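Local coordinates for DUF4785 domain-containing protein (Legionella pneumophila subsp. pneumophila, PDB 4KH9), which is of unknown function but binds calcium and is built from three domains, two of them related to the E-set immunoglobulin-like folds, at residues 199-204 with 223-228; 209-214 with 238-243; 56-61 with 84-89; 62-67 with 71-76. All coordinates share one frame; numbering follows the deposited sequence.

Contact 1: 199-204 with 223-228; sequences ARLVGP and GTATLD
Leu201 and Leu227 meet with their side chains crossed at about a right angle. The touching is done by one methyl from each: Leu201 CD1 lies 3.6 Å from Leu227 CD2. The same Leu201 methyl also packs on Ala225, with CD1 and Ala225 CB 4.0 Å apart. One branch of one leucine therefore bridges two residues of 223-228. Leu201 sets its CG anti to its carbonyl carbon (chi1 -51°), which carries CD1 across to 223-228. Ala225 points its CB toward 199-204. Leu227 starts off to the side, and its end comes nearer to Leu201.

No hydrogen bond joins the two segments. They lie on strands 196-202 and 220-226, which face each other across the interior of the central domain. This is consistent with a beta sandwich of the E-set type. Strand 208-217 runs between them and bonds to both, and its Ile209 and Leu211 also touch Ala225. Leu201 also rests on Leu240 and Phe261. Leu227 packs against Phe261 and Tyr263. On the other face of strand 196-202, Arg200 points away and forms a salt bridge with Glu241.

Contact 2: 209-214 with 238-243; sequences ISLNLT and WYLETD
Trp238 NE1 makes a hydrogen bond to Asp233 OD2, and the far side of the same indole meets Ile209. The polar edge of the ring is thus held while its six-membered part meets a methyl of Ile209. Ile209 CD1 sits 3.8 Å from Trp238 CH2, and the next ring atom, CZ3, is 3.9 Å from that CD1. The methyl comes in obliquely to the ring. The two side chains cross at about a right angle. CG1 of Ile209 stands anti to the carbonyl carbon (chi1 -63°) and carries CD1 out to the indole.

The second pair is Leu211 with Leu240. They touch methyl to methyl, Leu211 CD1 to Leu240 CD1, at 3.6 Å. These side chains also cross nearly at a right angle. Leu240 leaves its backbone to one side, with CG anti to the backbone N (chi1 165°), and its end then bends toward Leu211.

No hydrogen bond spans the two segments. Strand 196-202 lies between them in the sheet order. Its Ala199 and Leu201 bond to the backbone of Leu211 and Ile209. Phe261 and Tyr263 pack on the Trp238 ring, the Tyr263 plane at about 65° to it. From Asn212 onward the chain hydrogen-bonds instead to strand 220-226, Asn212 to Thr224 and Thr214 to Glu222. A strand that changes partners in this way at the margin of two facing layers, over a leucine-rich interior, fits an immunoglobulin-like sandwich of the E-set clan.

Contact 3: 56-61 with 84-89; sequences EQLQRG and PELLIK
Leu58 is the residue of the helix that meets both Pro84 and Leu86. Its two methyls share the work. Leu58 CD1 lies 4.0 Å from Pro84 CG, and the Leu58 and Pro84 side chains cross at a slant. Leu58 CD2 lies 3.9 Å from Leu86 CD2. The Leu86 methyl sits at the fork of the other leucine, since its CD2 is also 4.1 Å from Leu58 CD1. The two leucine side chains cross at about a right angle. Leu86 leaves its strand to one side, and with CG anti to the carbonyl carbon (chi1 -64°) its end turns back to the helix.

The fold here is a pair of antiparallel sheets packed together. Helix 55-60 joins strand 48-54 of one sheet to strand 62-65 of the other, and Leu58 plugs inward from this link. Leu138 and Tyr151, one from each sheet, also pack on Leu58. Tyr151 touches Pro84 as well.

Beyond these side chains, backbone bonds and one lysine side chain position the helix. The backbone of Leu58 hydrogen-bonds to that of Ser140, and Gln59 O accepts a hydrogen bond from Lys139 NZ. Gly61 N closes the last turn on Gln57 O at 2.7 Å. Gly61 then leaves helical geometry with a positive phi of 110°, where a glycine has no CB to press on the preceding carbonyl. At the other segment, backbone hydrogen bonds join Leu86 to Leu98 and Leu87 to Lys139, which fixes strand 86-89 within its sheet.

Contact 4: 62-67 with 71-76; sequences VIISTL and AVVRIT
The backbones of Ile64 and Thr66 run antiparallel to those of Val73 and Ala71, with no hydrogen bond between them. They draw together toward the short connection: CA atoms are 8.5 Å apart at Ile64 and Val73, and 6.6 Å apart at Thr66 and Ala71. The two strands belong to different sheets, so the unit is a beta-arch, not a hairpin. Backbone hydrogen bonds join Ile64 to Phe136 in one sheet, and Val72 to Leu156 in the other.

Ile64 and Val73 reach toward each other tip to tip. Ile64 CD1 lies 4.0 Å from Val73 CG1, and Ile64 CG2 lies 4.1 Å from Val73 CG2. Both branches of each residue are used.

Nearer the bend, Thr66 CG2 presses on Ala71 CB at 3.5 Å, closer than usual for two carbons. Thr66 has its OG1 between the backbone N and the carbonyl carbon (chi1 70°). This turns the methyl to Ala71 and the hydroxyl to polar partners. OG1 hydrogen-bonds to Gly134 N and to a water 3.1 Å away. That water also accepts a weak hydrogen bond from Ala71 N.

The chemistry therefore splits along the arch. Branched apolar side chains fill the space between the sheets, while at the bend a buried hydroxyl is satisfied by a backbone N-H and a water.

How the contacts relate
All four contacts are buried, and none has a direct hydrogen bond between its segments. Contacts 1 and 2 share the central domain. Their centres are 6 Å apart, and their segments alternate along the chain and lie on neighbouring strands of one sheet. Contacts 3 and 4 share the N-terminal domain, with contact 4 nested in the chain loop that contact 3 closes. They touch where Leu86 CD1 lies 3.9 Å from Ile75 CD1. The two pairs stay apart: contacts 2 and 4 come no nearer than about 9 Å between atoms. Contact 2 alone uses an aromatic ring, contact 3 alone a helix, and contact 4 alone a bridging water.

Contact 1: 199-204 with 223-228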
loop_
_atom_site.group_PDB
_atom_site.type_symbol
_atom_site.label_atom_id
_atom_site.label_comp_id
_atom_site.label_asym_id
_atom_site.label_seq_id
_atom_site.Cartn_x
_atom_site.Cartn_y
_atom_site.Cartn_z
ATOM N N ALA A 199 14.998 -2.125 2.407
ATOM C CA ALA A 199 13.530 -2.244 2.383
ATOM C C ALA A 199 12.963 -2.052 3.785
ATOM O O ALA A 199 13.592 -2.431 4.777
ATOM C CB ALA A 199 13.107 -3.597 1.804
ATOM N N ARG A 200 11.788 -1.431 3.870
ATOM C CA ARG A 200 11.138 -1.182 5.149
ATOM C C ARG A 200 9.659 -1.098 4.957
ATOM O O ARG A 200 9.181 -0.969 3.844
ATOM C CB ARG A 200 11.674 0.126 5.789
ATOM C CG ARG A 200 11.352 1.376 4.926
ATOM C CD ARG A 200 11.852 2.629 5.603
ATOM N NE ARG A 200 11.411 3.840 4.908
ATOM C CZ ARG A 200 11.600 5.073 5.371
ATOM N NH1 ARG A 200 12.226 5.266 6.527
ATOM N NH2 ARG A 200 11.166 6.121 4.682
ATOM N N LEU A 201 8.940 -1.092 6.063
ATOM C CA LEU A 201 7.476 -0.956 6.103
ATOM C C LEU A 201 7.171 0.366 6.744
ATOM O O LEU A 201 7.744 0.669 7.792
ATOM C CB LEU A 201 6.838 -2.132 6.889
ATOM C CG LEU A 201 7.287 -3.530 6.439
ATOM C CD1 LEU A 201 6.678 -4.630 7.352
ATOM C CD2 LEU A 201 6.920 -3.776 4.961
ATOM N N VAL A 202 6.298 1.167 6.114
ATOM C CA VAL A 202 5.929 2.497 6.623
ATOM C C VAL A 202 4.424 2.512 6.896
ATOM O O VAL A 202 3.608 2.233 6.021
ATOM C CB VAL A 202 6.370 3.648 5.653
ATOM C CG1 VAL A 202 6.086 5.016 6.278
ATOM C CG2 VAL A 202 7.862 3.549 5.312
ATOM N N GLY A 203 4.084 2.845 8.123
ATOM C CA GLY A 203 2.712 2.915 8.597
ATOM C C GLY A 203 2.071 4.276 8.429
ATOM O O GLY A 203 2.771 5.259 8.188
ATOM N N PRO A 204 0.730 4.349 8.586
ATOM C CA PRO A 204 0.008 5.629 8.395
ATOM C C PRO A 204 0.476 6.779 9.279
ATOM O O PRO A 204 0.327 7.918 8.861
ATOM C CB PRO A 204 -1.431 5.280 8.766
ATOM C CG PRO A 204 -1.537 3.830 8.539
ATOM C CD PRO A 204 -0.209 3.235 8.837
ATOM N N GLY A 223 12.313 -10.576 2.009
ATOM C CA GLY A 223 12.381 -9.801 3.235
ATOM C C GLY A 223 11.297 -10.211 4.210
ATOM O O GLY A 223 10.185 -10.509 3.791
ATOM N N THR A 224 11.612 -10.258 5.507
ATOM C CA THR A 224 10.612 -10.553 6.529
ATOM C C THR A 224 10.666 -9.525 7.642
ATOM O O THR A 224 11.714 -8.922 7.880
ATOM C CB THR A 224 10.745 -11.970 7.144
ATOM O OG1 THR A 224 11.959 -12.067 7.888
ATOM C CG2 THR A 224 10.646 -13.082 6.126
ATOM N N ALA A 225 9.537 -9.376 8.346
ATOM C CA ALA A 225 9.354 -8.579 9.549
ATOM C C ALA A 225 8.084 -9.016 10.248
ATOM O O ALA A 225 7.154 -9.488 9.592
ATOM C CB ALA A 225 9.282 -7.089 9.200
ATOM N N THR A 226 8.018 -8.802 11.558
ATOM C CA THR A 226 6.842 -9.042 12.394
ATOM C C THR A 226 6.084 -7.751 12.461
ATOM O O THR A 226 6.679 -6.703 12.747
ATOM C CB THR A 226 7.257 -9.555 13.808
ATOM O OG1 THR A 226 7.910 -10.788 13.618
ATOM C CG2 THR A 226 6.058 -9.772 14.751
ATOM N N LEU A 227 4.773 -7.814 12.241
ATOM C CA LEU A 227 3.953 -6.611 12.303
ATOM C C LEU A 227 3.391 -6.531 13.698
ATOM O O LEU A 227 2.601 -7.384 14.114
ATOM C CB LEU A 227 2.866 -6.628 11.216
ATOM C CG LEU A 227 3.377 -6.536 9.777
ATOM C CD1 LEU A 227 2.369 -7.102 8.832
ATOM C CD2 LEU A 227 3.699 -5.094 9.366
ATOM N N ASP A 228 3.901 -5.580 14.474
ATOM C CA ASP A 228 3.506 -5.532 15.865
ATOM C C ASP A 228 3.167 -4.112 16.295
ATOM O O ASP A 228 3.261 -3.791 17.482
ATOM C CB ASP A 228 4.606 -6.149 16.756
ATOM C CG ASP A 228 5.988 -5.530 16.666
ATOM O OD1 ASP A 228 6.146 -4.505 15.948
ATOM O OD2 ASP A 228 6.920 -6.070 17.308
#

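Contact 2: 209-214 with 238-243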
loop_
_atom_site.group_PDB
_atom_site.type_symbol
_atom_site.label_atom_id
_atom_site.label_comp_id
_atom_site.label_asym_id
_atom_site.label_seq_id
_atom_site.Cartn_x
_atom_site.Cartn_y
_atom_site.Cartn_z
ATOM N N ILE A 209 9.022 -0.161 10.266
ATOM C CA ILE A 209 9.457 -1.508 10.619
ATOM C C ILE A 209 10.438 -1.895 9.500
ATOM O O ILE A 209 10.042 -1.981 8.354
ATOM C CB ILE A 209 8.291 -2.523 10.843
ATOM C CG1 ILE A 209 7.396 -2.117 12.040
ATOM C CG2 ILE A 209 8.847 -3.951 11.039
ATOM C CD1 ILE A 209 6.047 -2.841 12.126
ATOM N N SER A 210 11.723 -2.049 9.816
ATOM C CA SER A 210 12.737 -2.438 8.834
ATOM C C SER A 210 12.565 -3.926 8.438
ATOM O O SER A 210 12.055 -4.712 9.232
ATOM C CB SER A 210 14.133 -2.191 9.399
ATOM O OG SER A 210 14.295 -0.814 9.709
ATOM N N LEU A 211 12.847 -4.274 7.181
ATOM C CA LEU A 211 12.730 -5.675 6.762
ATOM C C LEU A 211 14.048 -6.326 6.854
ATOM O O LEU A 211 15.031 -5.707 6.445
ATOM C CB LEU A 211 12.237 -5.831 5.310
ATOM C CG LEU A 211 10.816 -5.709 4.897
ATOM C CD1 LEU A 211 10.726 -6.181 3.442
ATOM C CD2 LEU A 211 9.885 -6.605 5.708
ATOM N N ASN A 212 14.087 -7.581 7.321
ATOM C CA ASN A 212 15.313 -8.371 7.386
ATOM C C ASN A 212 15.417 -9.127 6.076
ATOM O O ASN A 212 14.523 -9.929 5.755
ATOM C CB ASN A 212 15.259 -9.281 8.603
ATOM C CG ASN A 212 15.088 -8.512 9.902
ATOM O OD1 ASN A 212 14.143 -8.727 10.667
ATOM N ND2 ASN A 212 15.966 -7.565 10.155
ATOM N N LEU A 213 16.465 -8.853 5.297
ATOM C CA LEU A 213 16.604 -9.398 3.953
ATOM C C LEU A 213 17.541 -10.595 3.835
ATOM O O LEU A 213 18.546 -10.725 4.547
ATOM C CB LEU A 213 17.128 -8.284 2.987
ATOM C CG LEU A 213 16.260 -7.021 2.864
ATOM C CD1 LEU A 213 17.054 -5.874 2.231
ATOM C CD2 LEU A 213 15.008 -7.291 2.073
ATOM N N THR A 214 17.228 -11.439 2.839
ATOM C CA THR A 214 18.047 -12.585 2.448
ATOM C C THR A 214 18.086 -12.616 0.956
ATOM O O THR A 214 17.068 -12.435 0.329
ATOM C CB THR A 214 17.547 -13.944 3.039
ATOM O OG1 THR A 214 16.186 -14.132 2.667
ATOM C CG2 THR A 214 17.664 -14.027 4.549
ATOM N N TRP A 238 -0.565 0.600 4.974
ATOM C CA TRP A 238 0.878 0.515 5.098
ATOM C C TRP A 238 1.471 0.351 3.732
ATOM O O TRP A 238 0.781 -0.087 2.811
ATOM C CB TRP A 238 1.270 -0.685 5.969
ATOM C CG TRP A 238 1.043 -0.525 7.431
ATOM C CD1 TRP A 238 -0.154 -0.423 8.077
ATOM C CD2 TRP A 238 2.058 -0.518 8.449
ATOM N NE1 TRP A 238 0.054 -0.248 9.423
ATOM C CE2 TRP A 238 1.405 -0.320 9.683
ATOM C CE3 TRP A 238 3.468 -0.553 8.422
ATOM C CZ2 TRP A 238 2.105 -0.235 10.894
ATOM C CZ3 TRP A 238 4.161 -0.469 9.625
ATOM C CH2 TRP A 238 3.484 -0.317 10.841
ATOM N N TYR A 239 2.769 0.644 3.617
ATOM C CA TYR A 239 3.532 0.464 2.408
ATOM C C TYR A 239 4.840 -0.211 2.688
ATOM O O TYR A 239 5.499 0.039 3.696
ATOM C CB TYR A 239 3.817 1.821 1.672
ATOM C CG TYR A 239 2.616 2.372 0.950
ATOM C CD1 TYR A 239 1.669 3.148 1.621
ATOM C CD2 TYR A 239 2.365 2.043 -0.382
ATOM C CE1 TYR A 239 0.510 3.594 0.979
ATOM C CE2 TYR A 239 1.221 2.502 -1.038
ATOM C CZ TYR A 239 0.285 3.253 -0.343
ATOM O OH TYR A 239 -0.847 3.707 -0.970
ATOM N N LEU A 240 5.185 -1.089 1.785
ATOM C CA LEU A 240 6.496 -1.659 1.611
ATOM C C LEU A 240 7.262 -0.676 0.736
ATOM O O LEU A 240 6.767 -0.320 -0.336
ATOM C CB LEU A 240 6.441 -3.067 0.989
ATOM C CG LEU A 240 7.782 -3.594 0.432
ATOM C CD1 LEU A 240 8.802 -3.820 1.574
ATOM C CD2 LEU A 240 7.587 -4.856 -0.408
ATOM N N GLU A 241 8.419 -0.182 1.216
ATOM C CA GLU A 241 9.284 0.731 0.447
ATOM C C GLU A 241 10.621 0.073 0.243
ATOM O O GLU A 241 11.226 -0.392 1.214
ATOM C CB GLU A 241 9.506 2.088 1.175
ATOM C CG GLU A 241 8.285 2.941 1.461
ATOM C CD GLU A 241 8.661 4.323 1.971
ATOM O OE1 GLU A 241 9.739 4.472 2.598
ATOM O OE2 GLU A 241 7.852 5.258 1.770
ATOM N N THR A 242 11.075 -0.005 -0.974
ATOM C CA THR A 242 12.374 -0.612 -1.217
ATOM C C THR A 242 13.167 0.232 -2.211
ATOM O O THR A 242 12.595 0.894 -3.093
ATOM C CB THR A 242 12.255 -2.084 -1.660
ATOM O OG1 THR A 242 13.559 -2.599 -1.939
ATOM C CG2 THR A 242 11.374 -2.271 -2.855
ATOM N N ASP A 243 14.498 0.158 -2.068
ATOM C CA ASP A 243 15.483 0.860 -2.880
ATOM C C ASP A 243 16.581 -0.108 -3.230
ATOM O O ASP A 243 17.108 -0.803 -2.359
ATOM C CB ASP A 243 16.031 2.103 -2.134
ATOM C CG ASP A 243 16.577 3.223 -3.014
ATOM O OD1 ASP A 243 16.548 3.078 -4.276
ATOM O OD2 ASP A 243 17.029 4.246 -2.453
#

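Contact 3: 56-61 with 84-89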
loop_
_atom_site.group_PDB
_atom_site.type_symbol
_atom_site.label_atom_id
_atom_site.label_comp_id
_atom_site.label_asym_id
_atom_site.label_seq_id
_atom_site.Cartn_x
_atom_site.Cartn_y
_atom_site.Cartn_z
ATOM N N GLU A 56 22.569 20.641 0.467
ATOM C CA GLU A 56 24.019 20.373 0.516
ATOM C C GLU A 56 24.422 19.374 -0.588
ATOM O O GLU A 56 25.491 19.507 -1.161
ATOM C CB GLU A 56 24.465 19.833 1.904
ATOM C CG GLU A 56 24.409 20.844 3.050
ATOM C CD GLU A 56 23.038 21.147 3.633
ATOM O OE1 GLU A 56 22.050 20.489 3.241
ATOM O OE2 GLU A 56 22.955 22.043 4.501
ATOM N N GLN A 57 23.594 18.370 -0.861
ATOM C CA GLN A 57 23.873 17.412 -1.930
ATOM C C GLN A 57 23.729 18.103 -3.307
ATOM O O GLN A 57 24.558 17.874 -4.188
ATOM C CB GLN A 57 22.949 16.188 -1.823
ATOM C CG GLN A 57 23.261 15.306 -0.584
ATOM C CD GLN A 57 22.270 14.192 -0.363
ATOM O OE1 GLN A 57 21.071 14.364 -0.494
ATOM N NE2 GLN A 57 22.738 13.039 0.069
ATOM N N LEU A 58 22.703 18.952 -3.475
ATOM C CA LEU A 58 22.479 19.714 -4.709
ATOM C C LEU A 58 23.637 20.615 -5.032
ATOM O O LEU A 58 23.930 20.800 -6.195
ATOM C CB LEU A 58 21.216 20.588 -4.638
ATOM C CG LEU A 58 19.889 20.046 -5.108
ATOM C CD1 LEU A 58 18.787 21.119 -4.906
ATOM C CD2 LEU A 58 19.921 19.591 -6.615
ATOM N N GLN A 59 24.270 21.212 -4.011
ATOM C CA GLN A 59 25.403 22.107 -4.198
ATOM C C GLN A 59 26.587 21.325 -4.779
ATOM O O GLN A 59 27.247 21.796 -5.696
ATOM C CB GLN A 59 25.772 22.770 -2.856
ATOM C CG GLN A 59 26.749 23.942 -3.015
ATOM C CD GLN A 59 27.314 24.429 -1.699
ATOM O OE1 GLN A 59 27.185 23.795 -0.635
ATOM N NE2 GLN A 59 27.997 25.558 -1.757
ATOM N N ARG A 60 26.831 20.109 -4.249
ATOM C CA ARG A 60 27.922 19.238 -4.707
ATOM C C ARG A 60 27.547 18.555 -6.038
ATOM O O ARG A 60 28.424 18.244 -6.840
ATOM C CB ARG A 60 28.240 18.190 -3.623
ATOM C CG ARG A 60 28.863 18.803 -2.365
ATOM C CD ARG A 60 29.019 17.777 -1.268
ATOM N NE ARG A 60 30.415 17.383 -1.052
ATOM C CZ ARG A 60 31.164 17.802 -0.036
ATOM N NH1 ARG A 60 30.662 18.634 0.870
ATOM N NH2 ARG A 60 32.418 17.388 0.087
ATOM N N GLY A 61 26.251 18.325 -6.246
ATOM C CA GLY A 61 25.737 17.660 -7.437
ATOM C C GLY A 61 25.215 16.288 -7.107
ATOM O O GLY A 61 25.845 15.532 -6.371
ATOM N N PRO A 84 16.105 25.974 -5.899
ATOM C CA PRO A 84 17.167 26.824 -6.453
ATOM C C PRO A 84 17.126 26.829 -7.966
ATOM O O PRO A 84 16.419 25.992 -8.546
ATOM C CB PRO A 84 18.456 26.148 -5.965
ATOM C CG PRO A 84 18.043 25.002 -5.093
ATOM C CD PRO A 84 16.643 24.682 -5.409
ATOM N N GLU A 85 17.890 27.732 -8.613
ATOM C CA GLU A 85 18.083 27.688 -10.074
ATOM C C GLU A 85 18.966 26.488 -10.315
ATOM O O GLU A 85 19.979 26.339 -9.617
ATOM C CB GLU A 85 18.704 28.987 -10.613
ATOM C CG GLU A 85 17.710 29.962 -11.205
ATOM C CD GLU A 85 18.332 31.254 -11.706
ATOM O OE1 GLU A 85 19.436 31.208 -12.300
ATOM O OE2 GLU A 85 17.690 32.315 -11.536
ATOM N N LEU A 86 18.563 25.590 -11.199
ATOM C CA LEU A 86 19.267 24.344 -11.348
ATOM C C LEU A 86 20.029 24.212 -12.652
ATOM O O LEU A 86 19.618 24.712 -13.695
ATOM C CB LEU A 86 18.257 23.161 -11.230
ATOM C CG LEU A 86 17.546 23.001 -9.838
ATOM C CD1 LEU A 86 16.363 22.056 -9.935
ATOM C CD2 LEU A 86 18.506 22.529 -8.721
ATOM N N LEU A 87 21.128 23.458 -12.575
ATOM C CA LEU A 87 21.981 23.097 -13.705
ATOM C C LEU A 87 21.985 21.585 -13.855
ATOM O O LEU A 87 21.739 20.860 -12.880
ATOM C CB LEU A 87 23.424 23.617 -13.519
ATOM C CG LEU A 87 23.612 25.123 -13.305
ATOM C CD1 LEU A 87 25.017 25.427 -12.787
ATOM C CD2 LEU A 87 23.333 25.904 -14.580
ATOM N N ILE A 88 22.299 21.112 -15.046
ATOM C CA ILE A 88 22.407 19.682 -15.279
ATOM C C ILE A 88 23.628 19.412 -16.193
ATOM O O ILE A 88 23.829 20.052 -17.234
ATOM C CB ILE A 88 21.095 19.040 -15.825
ATOM C CG1 ILE A 88 21.155 17.485 -15.786
ATOM C CG2 ILE A 88 20.674 19.624 -17.185
ATOM C CD1 ILE A 88 19.771 16.738 -15.940
ATOM N N LYS A 89 24.423 18.449 -15.773
ATOM C CA LYS A 89 25.581 17.992 -16.509
ATOM C C LYS A 89 25.167 16.699 -17.206
ATOM O O LYS A 89 24.682 15.778 -16.569
ATOM C CB LYS A 89 26.763 17.826 -15.547
ATOM C CG LYS A 89 28.130 17.839 -16.216
ATOM C CD LYS A 89 29.211 17.760 -15.156
ATOM C CE LYS A 89 30.591 18.017 -15.717
ATOM N NZ LYS A 89 31.643 17.943 -14.665
#

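Contact 4: 62-67 with 71-76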
loop_
_atom_site.group_PDB
_atom_site.type_symbol
_atom_site.label_atom_id
_atom_site.label_comp_id
_atom_site.label_asym_id
_atom_site.label_seq_id
_atom_site.Cartn_x
_atom_site.Cartn_y
_atom_site.Cartn_z
ATOM N N VAL A 62 24.047 15.986 -7.613
ATOM C CA VAL A 62 23.319 14.737 -7.390
ATOM C C VAL A 62 23.281 13.931 -8.695
ATOM O O VAL A 62 22.937 14.477 -9.744
ATOM C CB VAL A 62 21.886 15.087 -6.852
ATOM C CG1 VAL A 62 20.916 13.924 -6.989
ATOM C CG2 VAL A 62 21.971 15.547 -5.391
ATOM N N ILE A 63 23.561 12.623 -8.612
ATOM C CA ILE A 63 23.536 11.759 -9.779
ATOM C C ILE A 63 22.108 11.407 -10.145
ATOM O O ILE A 63 21.371 10.879 -9.313
ATOM C CB ILE A 63 24.391 10.476 -9.559
ATOM C CG1 ILE A 63 25.903 10.839 -9.461
ATOM C CG2 ILE A 63 24.113 9.400 -10.669
ATOM C CD1 ILE A 63 26.768 9.816 -8.757
ATOM N N ILE A 64 21.736 11.687 -11.412
ATOM C CA ILE A 64 20.479 11.272 -12.016
ATOM C C ILE A 64 20.889 10.177 -13.002
ATOM O O ILE A 64 21.568 10.489 -13.980
ATOM C CB ILE A 64 19.681 12.441 -12.655
ATOM C CG1 ILE A 64 19.278 13.494 -11.592
ATOM C CG2 ILE A 64 18.457 11.902 -13.434
ATOM C CD1 ILE A 64 18.615 14.743 -12.167
ATOM N N SER A 65 20.556 8.905 -12.712
ATOM C CA SER A 65 20.973 7.783 -13.550
ATOM C C SER A 65 19.805 7.266 -14.384
ATOM O O SER A 65 18.721 7.011 -13.866
ATOM C CB SER A 65 21.553 6.661 -12.683
ATOM O OG SER A 65 20.581 6.167 -11.778
ATOM N N THR A 66 20.011 7.206 -15.696
ATOM C CA THR A 66 19.008 6.748 -16.626
ATOM C C THR A 66 19.612 5.637 -17.472
ATOM O O THR A 66 20.816 5.622 -17.693
ATOM C CB THR A 66 18.450 7.930 -17.474
ATOM O OG1 THR A 66 19.452 8.369 -18.377
ATOM C CG2 THR A 66 17.929 9.106 -16.614
ATOM N N LEU A 67 18.771 4.729 -17.965
ATOM C CA LEU A 67 19.183 3.597 -18.791
ATOM C C LEU A 67 18.626 3.703 -20.221
ATOM O O LEU A 67 19.033 2.937 -21.119
ATOM C CB LEU A 67 18.715 2.279 -18.142
ATOM C CG LEU A 67 19.268 1.998 -16.733
ATOM C CD1 LEU A 67 18.625 0.756 -16.137
ATOM C CD2 LEU A 67 20.824 1.909 -16.748
ATOM N N ALA A 71 14.043 10.028 -20.203
ATOM C CA ALA A 71 13.578 9.841 -18.847
ATOM C C ALA A 71 12.867 11.097 -18.361
ATOM O O ALA A 71 13.171 12.205 -18.826
ATOM C CB ALA A 71 14.733 9.496 -17.916
ATOM N N VAL A 72 11.911 10.925 -17.441
ATOM C CA VAL A 72 11.157 12.058 -16.894
ATOM C C VAL A 72 11.644 12.316 -15.451
ATOM O O VAL A 72 11.755 11.386 -14.667
ATOM C CB VAL A 72 9.642 11.795 -16.979
ATOM C CG1 VAL A 72 8.853 12.961 -16.385
ATOM C CG2 VAL A 72 9.207 11.546 -18.453
ATOM N N VAL A 73 12.010 13.561 -15.154
ATOM C CA VAL A 73 12.580 13.964 -13.860
ATOM C C VAL A 73 11.682 15.021 -13.189
ATOM O O VAL A 73 11.260 15.981 -13.833
ATOM C CB VAL A 73 14.036 14.469 -14.028
ATOM C CG1 VAL A 73 14.656 14.893 -12.688
ATOM C CG2 VAL A 73 14.909 13.401 -14.705
ATOM N N ARG A 74 11.406 14.812 -11.880
ATOM C CA ARG A 74 10.606 15.732 -11.078
ATOM C C ARG A 74 11.356 16.102 -9.796
ATOM O O ARG A 74 11.821 15.226 -9.071
ATOM C CB ARG A 74 9.228 15.124 -10.759
ATOM C CG ARG A 74 8.292 16.075 -9.994
ATOM C CD ARG A 74 6.878 15.566 -9.850
ATOM N NE ARG A 74 6.780 14.285 -9.142
ATOM C CZ ARG A 74 6.506 13.119 -9.726
ATOM N NH1 ARG A 74 6.337 13.049 -11.041
ATOM N NH2 ARG A 74 6.419 12.011 -8.999
ATOM N N ILE A 75 11.457 17.402 -9.516
ATOM C CA ILE A 75 12.115 17.916 -8.312
ATOM C C ILE A 75 11.109 18.800 -7.567
ATOM O O ILE A 75 10.674 19.809 -8.121
ATOM C CB ILE A 75 13.398 18.690 -8.700
ATOM C CG1 ILE A 75 14.353 17.818 -9.543
ATOM C CG2 ILE A 75 14.085 19.340 -7.464
ATOM C CD1 ILE A 75 14.878 18.582 -10.802
ATOM N N THR A 76 10.715 18.405 -6.346
ATOM C CA THR A 76 9.751 19.160 -5.528
ATOM C C THR A 76 10.374 19.459 -4.164
ATOM O O THR A 76 11.032 18.589 -3.594
ATOM C CB THR A 76 8.393 18.425 -5.379
ATOM O OG1 THR A 76 8.579 17.230 -4.634
ATOM C CG2 THR A 76 7.752 18.077 -6.727
HETATM O O HOH W 1 17.483 9.646 -20.374
#